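2-oxoglutarate dehydrogenase E3 component (Thermus thermophilus, PDB 2YQU) probably catalyses, as an FAD-containing lipoamide dehydrogenase, the NAD(+)-dependent reoxidation of dihydrolipoyl groups in 2-oxoacid dehydrogenase complexes. Local coordinates at residues A[349-352]-A[353-357]; A[75-78]-A[79-83]. All blocks are in the same frame, centred on the assembly; numbering follows the deposited sequence.

Contact 1 of 2, residues A[349-352]-A[353-357]; sequences VGYT and EEELK
Thr-352 and Glu-355 bond to each other in both directions, a capping box that closes the first turn of helix 353-359. In one direction the backbone N of Glu-355 donates to OG1 of Thr-352 over 3.1 Å. In the other, Thr-352 N gives a nearly straight bond, 168° at the hydrogen, to Glu-355 OE2 at 3.0 Å, using the lone pair that faces away from the second carboxylate oxygen. The threonine hydroxyl reaches the helix because chi1 of 63° sets OG1 between the backbone N and the carbonyl carbon. OE2 is gripped a second time by a water, which donates to it over 2.7 Å and also to Gly-350 O, tying the carboxylate back to the end of the strand. The same oxygen lies at the edge of the Tyr-351 ring, 3.6 Å from CD2, with the carboxylate turned almost square to the ring, 84° between planes. Leu-356 CD2 packs against Tyr-351 CB at 3.4 Å, a hydrophobic staple next to the bond from Leu-356 N to Thr-352 O. The turn leads directly from strand 345-350 into helix 353-359 within the dimerisation domain. Leu-356 also packs on Leu-398 of strand 397-404 and Tyr-363 of strand 363-369, while Glu-353 reaches across to Lys-387 in a salt bridge and to Tyr-363 OH.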
ATOM      1  N   VAL A 349      10.222  -8.311   7.086  1.00 14.93           N
ATOM      2  CA  VAL A 349       9.534  -9.584   7.019  1.00 14.99           C
ATOM      3  C   VAL A 349      10.550 -10.666   6.662  1.00 15.29           C
ATOM      4  O   VAL A 349      11.496 -10.430   5.897  1.00 14.66           O
ATOM      5  CB  VAL A 349       8.314  -9.551   6.049  1.00 15.00           C
ATOM      6  CG1 VAL A 349       8.746  -9.319   4.630  1.00 15.43           C
ATOM      7  CG2 VAL A 349       7.490 -10.826   6.164  1.00 14.90           C
ATOM      8  N   GLY A 350      10.363 -11.852   7.226  1.00 15.91           N
ATOM      9  CA  GLY A 350      11.304 -12.940   7.045  1.00 16.04           C
ATOM     10  C   GLY A 350      12.614 -12.628   7.743  1.00 16.64           C
ATOM     11  O   GLY A 350      12.646 -11.868   8.714  1.00 17.06           O
ATOM     12  N   TYR A 351      13.702 -13.203   7.240  1.00 16.52           N
ATOM     13  CA  TYR A 351      14.997 -13.113   7.900  1.00 16.92           C
ATOM     14  C   TYR A 351      15.731 -11.827   7.542  1.00 16.80           C
ATOM     15  O   TYR A 351      15.665 -11.362   6.402  1.00 15.55           O
ATOM     16  CB  TYR A 351      15.873 -14.314   7.519  1.00 17.48           C
ATOM     17  CG  TYR A 351      15.441 -15.623   8.153  1.00 19.60           C
ATOM     18  CD1 TYR A 351      15.197 -16.753   7.374  1.00 22.52           C
ATOM     19  CD2 TYR A 351      15.284 -15.729   9.531  1.00 22.46           C
ATOM     20  CE1 TYR A 351      14.807 -17.952   7.958  1.00 23.28           C
ATOM     21  CE2 TYR A 351      14.892 -16.916  10.122  1.00 24.04           C
ATOM     22  CZ  TYR A 351      14.661 -18.024   9.332  1.00 25.25           C
ATOM     23  OH  TYR A 351      14.268 -19.204   9.926  1.00 26.74           O
ATOM     24  N   THR A 352      16.442 -11.272   8.522  1.00 16.88           N
ATOM     25  CA  THR A 352      17.384 -10.192   8.270  1.00 17.13           C
ATOM     26  C   THR A 352      18.673 -10.760   7.718  1.00 17.08           C
ATOM     27  O   THR A 352      18.918 -11.954   7.813  1.00 16.46           O
ATOM     28  CB  THR A 352      17.707  -9.404   9.555  1.00 17.28           C
ATOM     29  OG1 THR A 352      18.340 -10.276  10.498  1.00 17.12           O
ATOM     30  CG2 THR A 352      16.443  -8.897  10.265  1.00 17.41           C
ATOM     31  N   GLU A 353      19.493  -9.890   7.140  1.00 17.39           N
ATOM     32  CA  GLU A 353      20.851 -10.248   6.751  1.00 17.55           C
ATOM     33  C   GLU A 353      21.627 -10.827   7.938  1.00 17.86           C
ATOM     34  O   GLU A 353      22.369 -11.782   7.773  1.00 18.03           O
ATOM     35  CB  GLU A 353      21.588  -9.032   6.188  1.00 17.55           C
ATOM     36  CG  GLU A 353      21.080  -8.594   4.827  1.00 17.84           C
ATOM     37  CD  GLU A 353      22.129  -7.871   4.021  1.00 18.50           C
ATOM     38  OE1 GLU A 353      23.252  -8.414   3.904  1.00 19.80           O
ATOM     39  OE2 GLU A 353      21.823  -6.777   3.497  1.00 18.50           O
ATOM     40  N   GLU A 354      21.409 -10.272   9.128  1.00 18.05           N
ATOM     41  CA  GLU A 354      22.088 -10.719  10.352  1.00 18.73           C
ATOM     42  C   GLU A 354      21.739 -12.166  10.670  1.00 19.15           C
ATOM     43  O   GLU A 354      22.622 -12.964  10.989  1.00 19.08           O
ATOM     44  CB  GLU A 354      21.731  -9.820  11.542  1.00 18.61           C
ATOM     45  CG  GLU A 354      22.388  -8.446  11.506  1.00 18.58           C
ATOM     46  CD  GLU A 354      21.851  -7.585  10.379  1.00 18.53           C
ATOM     47  OE1 GLU A 354      20.634  -7.298  10.396  1.00 17.25           O
ATOM     48  OE2 GLU A 354      22.632  -7.228   9.464  1.00 17.88           O
ATOM     49  N   GLU A 355      20.456 -12.502  10.552  1.00 19.45           N
ATOM     50  CA  GLU A 355      19.984 -13.856  10.817  1.00 19.83           C
ATOM     51  C   GLU A 355      20.493 -14.840   9.763  1.00 19.97           C
ATOM     52  O   GLU A 355      20.887 -15.945  10.107  1.00 20.12           O
ATOM     53  CB  GLU A 355      18.456 -13.898  10.917  1.00 20.07           C
ATOM     54  CG  GLU A 355      17.929 -13.196  12.161  1.00 20.84           C
ATOM     55  CD  GLU A 355      16.426 -12.994  12.165  1.00 21.88           C
ATOM     56  OE1 GLU A 355      15.796 -13.265  13.205  1.00 23.17           O
ATOM     57  OE2 GLU A 355      15.863 -12.562  11.142  1.00 21.03           O
ATOM     58  N   LEU A 356      20.507 -14.437   8.494  1.00 19.98           N
ATOM     59  CA  LEU A 356      21.007 -15.298   7.425  1.00 20.34           C
ATOM     60  C   LEU A 356      22.495 -15.596   7.611  1.00 21.25           C
ATOM     61  O   LEU A 356      22.912 -16.742   7.488  1.00 20.98           O
ATOM     62  CB  LEU A 356      20.777 -14.656   6.047  1.00 20.04           C
ATOM     63  CG  LEU A 356      19.319 -14.415   5.627  1.00 18.88           C
ATOM     64  CD1 LEU A 356      19.254 -13.890   4.200  1.00 17.23           C
ATOM     65  CD2 LEU A 356      18.476 -15.672   5.777  1.00 17.88           C
ATOM     66  N   LYS A 357      23.282 -14.564   7.916  1.00 21.95           N
ATOM     67  CA  LYS A 357      24.716 -14.728   8.143  1.00 22.93           C
ATOM     68  C   LYS A 357      24.978 -15.662   9.319  1.00 23.19           C
ATOM     69  O   LYS A 357      25.869 -16.500   9.250  1.00 23.61           O
ATOM     70  CB  LYS A 357      25.395 -13.385   8.413  1.00 23.02           C
ATOM     71  CG  LYS A 357      25.542 -12.480   7.204  1.00 23.68           C
ATOM     72  CD  LYS A 357      25.825 -11.058   7.677  1.00 25.05           C
ATOM     73  CE  LYS A 357      26.283 -10.133   6.573  1.00 26.52           C
ATOM     74  NZ  LYS A 357      26.720  -8.827   7.158  1.00 27.30           N
TER
HETATM   75  O   HOH W   1      13.583 -11.113  11.630  1.00 26.39           O

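Contact 2 of 2, residues A[75-78]-A[79-83]; sequences LDLP and ALMAH
Asp-76 meets Ala-79 through its carboxylate: Ala-79 N donates to OD1 over 3.3 Å, arriving from above the carboxylate plane, 65° out of it. With CG anti to the backbone N (chi1 -176°), the carboxylate swings over the start of the helix, where Ala-79 CB sits 3.3 Å from Asp-76 CG. Replacing Asp-76 with an alanine would probably leave the Ala-79 amide without its side-chain acceptor and weaken the start of the helix. Backbone bonds carry the turn onward. Leu-80 N donates to Asp-76 O at 2.9 Å, and the next two helical bonds join Met-81 N to Leu-77 O and Ala-82 N to Pro-78 O. Pro-78, with no N-H to offer, fits the first turn, where amide donors lack helical acceptors. The apolar contacts join Leu-75 and Leu-77 to Leu-80 and Met-81. Leu-77 CD1 touches Met-81 CE at 3.8 Å, the two side chains running alongside each other, and reaches Leu-80 CD2 at 4.0 Å. Leu-80 CD2 also meets Leu-75 CD1, while its side chain packs on Leu-51 and Ile-58 of helix 45-63 and on Leu-66 of the second subunit. Asp-76 is the N-cap of the long helix 77-102, which starts here at the subunit interface.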
ATOM      1  N   LEU A  75      -2.520  23.094  16.460  1.00 20.95           N
ATOM      2  CA  LEU A  75      -2.921  21.875  17.138  1.00 20.17           C
ATOM      3  C   LEU A  75      -4.189  22.138  17.940  1.00 19.98           C
ATOM      4  O   LEU A  75      -4.317  23.168  18.615  1.00 19.82           O
ATOM      5  CB  LEU A  75      -1.797  21.375  18.055  1.00 20.02           C
ATOM      6  CG  LEU A  75      -2.177  20.297  19.079  1.00 19.57           C
ATOM      7  CD1 LEU A  75      -2.564  18.988  18.393  1.00 19.86           C
ATOM      8  CD2 LEU A  75      -1.037  20.075  20.052  1.00 19.41           C
ATOM      9  N   ASP A  76      -5.129  21.204  17.826  1.00 19.89           N
ATOM     10  CA  ASP A  76      -6.359  21.183  18.599  1.00 20.17           C
ATOM     11  C   ASP A  76      -6.312  19.876  19.384  1.00 20.19           C
ATOM     12  O   ASP A  76      -6.858  18.861  18.954  1.00 19.41           O
ATOM     13  CB  ASP A  76      -7.564  21.253  17.643  1.00 20.55           C
ATOM     14  CG  ASP A  76      -8.897  21.322  18.359  1.00 21.35           C
ATOM     15  OD1 ASP A  76      -8.962  21.044  19.571  1.00 21.73           O
ATOM     16  OD2 ASP A  76      -9.960  21.620  17.769  1.00 24.46           O
ATOM     17  N   LEU A  77      -5.628  19.902  20.526  1.00 20.58           N
ATOM     18  CA  LEU A  77      -5.373  18.680  21.291  1.00 20.60           C
ATOM     19  C   LEU A  77      -6.640  17.951  21.750  1.00 20.68           C
ATOM     20  O   LEU A  77      -6.688  16.724  21.632  1.00 20.16           O
ATOM     21  CB  LEU A  77      -4.434  18.942  22.472  1.00 20.70           C
ATOM     22  CG  LEU A  77      -3.851  17.712  23.173  1.00 21.16           C
ATOM     23  CD1 LEU A  77      -3.250  16.712  22.192  1.00 21.29           C
ATOM     24  CD2 LEU A  77      -2.805  18.157  24.191  1.00 21.45           C
ATOM     25  N   PRO A  78      -7.661  18.664  22.247  1.00 20.40           N
ATOM     26  CA  PRO A  78      -8.932  18.012  22.599  1.00 20.20           C
ATOM     27  C   PRO A  78      -9.555  17.271  21.416  1.00 19.49           C
ATOM     28  O   PRO A  78     -10.039  16.159  21.601  1.00 18.97           O
ATOM     29  CB  PRO A  78      -9.835  19.176  23.038  1.00 20.67           C
ATOM     30  CG  PRO A  78      -8.912  20.293  23.370  1.00 20.92           C
ATOM     31  CD  PRO A  78      -7.687  20.108  22.544  1.00 20.70           C
ATOM     32  N   ALA A  79      -9.510  17.873  20.227  1.00 18.59           N
ATOM     33  CA  ALA A  79     -10.061  17.251  19.021  1.00 18.01           C
ATOM     34  C   ALA A  79      -9.216  16.053  18.582  1.00 17.58           C
ATOM     35  O   ALA A  79      -9.760  15.051  18.143  1.00 17.12           O
ATOM     36  CB  ALA A  79     -10.169  18.270  17.891  1.00 18.02           C
ATOM     37  N   LEU A  80      -7.893  16.162  18.724  1.00 17.00           N
ATOM     38  CA  LEU A  80      -6.962  15.083  18.393  1.00 16.60           C
ATOM     39  C   LEU A  80      -7.226  13.869  19.281  1.00 16.19           C
ATOM     40  O   LEU A  80      -7.315  12.742  18.798  1.00 15.78           O
ATOM     41  CB  LEU A  80      -5.507  15.549  18.565  1.00 16.68           C
ATOM     42  CG  LEU A  80      -4.417  14.615  18.011  1.00 17.59           C
ATOM     43  CD1 LEU A  80      -4.274  14.821  16.526  1.00 17.75           C
ATOM     44  CD2 LEU A  80      -3.081  14.834  18.706  1.00 17.67           C
ATOM     45  N   MET A  81      -7.395  14.116  20.575  1.00 15.80           N
ATOM     46  CA  MET A  81      -7.624  13.048  21.546  1.00 15.43           C
ATOM     47  C   MET A  81      -9.038  12.486  21.403  1.00 16.08           C
ATOM     48  O   MET A  81      -9.256  11.296  21.625  1.00 16.35           O
ATOM     49  CB  MET A  81      -7.380  13.556  22.968  1.00 15.21           C
ATOM     50  CG  MET A  81      -5.923  13.867  23.251  0.50 13.23           C
ATOM     51  SD  MET A  81      -4.912  12.386  23.242  0.50  9.32           S
ATOM     52  CE  MET A  81      -3.312  13.076  23.445  0.50 10.30           C
ATOM     53  N   ALA A  82      -9.985  13.332  21.007  1.00 16.13           N
ATOM     54  CA  ALA A  82     -11.361  12.899  20.792  1.00 16.52           C
ATOM     55  C   ALA A  82     -11.428  11.917  19.622  1.00 16.73           C
ATOM     56  O   ALA A  82     -12.142  10.930  19.686  1.00 17.40           O
ATOM     57  CB  ALA A  82     -12.271  14.090  20.549  1.00 16.44           C
ATOM     58  N   HIS A  83     -10.673  12.189  18.563  1.00 16.93           N
ATOM     59  CA  HIS A  83     -10.611  11.285  17.419  1.00 16.93           C
ATOM     60  C   HIS A  83     -10.047   9.932  17.867  1.00 17.03           C
ATOM     61  O   HIS A  83     -10.592   8.884  17.533  1.00 17.15           O
ATOM     62  CB  HIS A  83      -9.748  11.870  16.294  1.00 17.06           C
ATOM     63  CG  HIS A  83      -9.465  10.895  15.197  1.00 16.79           C
ATOM     64  ND1 HIS A  83     -10.439  10.458  14.324  1.00 16.99           N
ATOM     65  CD2 HIS A  83      -8.328  10.242  14.855  1.00 16.77           C
ATOM     66  CE1 HIS A  83      -9.908   9.586  13.483  1.00 16.73           C
ATOM     67  NE2 HIS A  83      -8.633   9.432  13.788  1.00 15.10           N
TER

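Along the chain contact 2 comes first, and contact 1 follows far downstream; their centres are 40 Å apart and their nearest atoms about 27 Å, on opposite sides of the chain's centre. They share no helix, strand or sheet. Residues 75-83 lead from strand 68-75 into helix 77-102, in the nucleotide-binding part of this pyridine nucleotide-disulphide oxidoreductase, whereas 349-357 lead from strand 345-350 of the antiparallel sheet into helix 353-359, in the dimerisation domain. Both are strand-to-helix turns with a capped helix start. Contact 2 meets the second subunit, but no other chain of the assembly touches contact 1, so here the turn in the dimerisation domain lies away from the subunit interface.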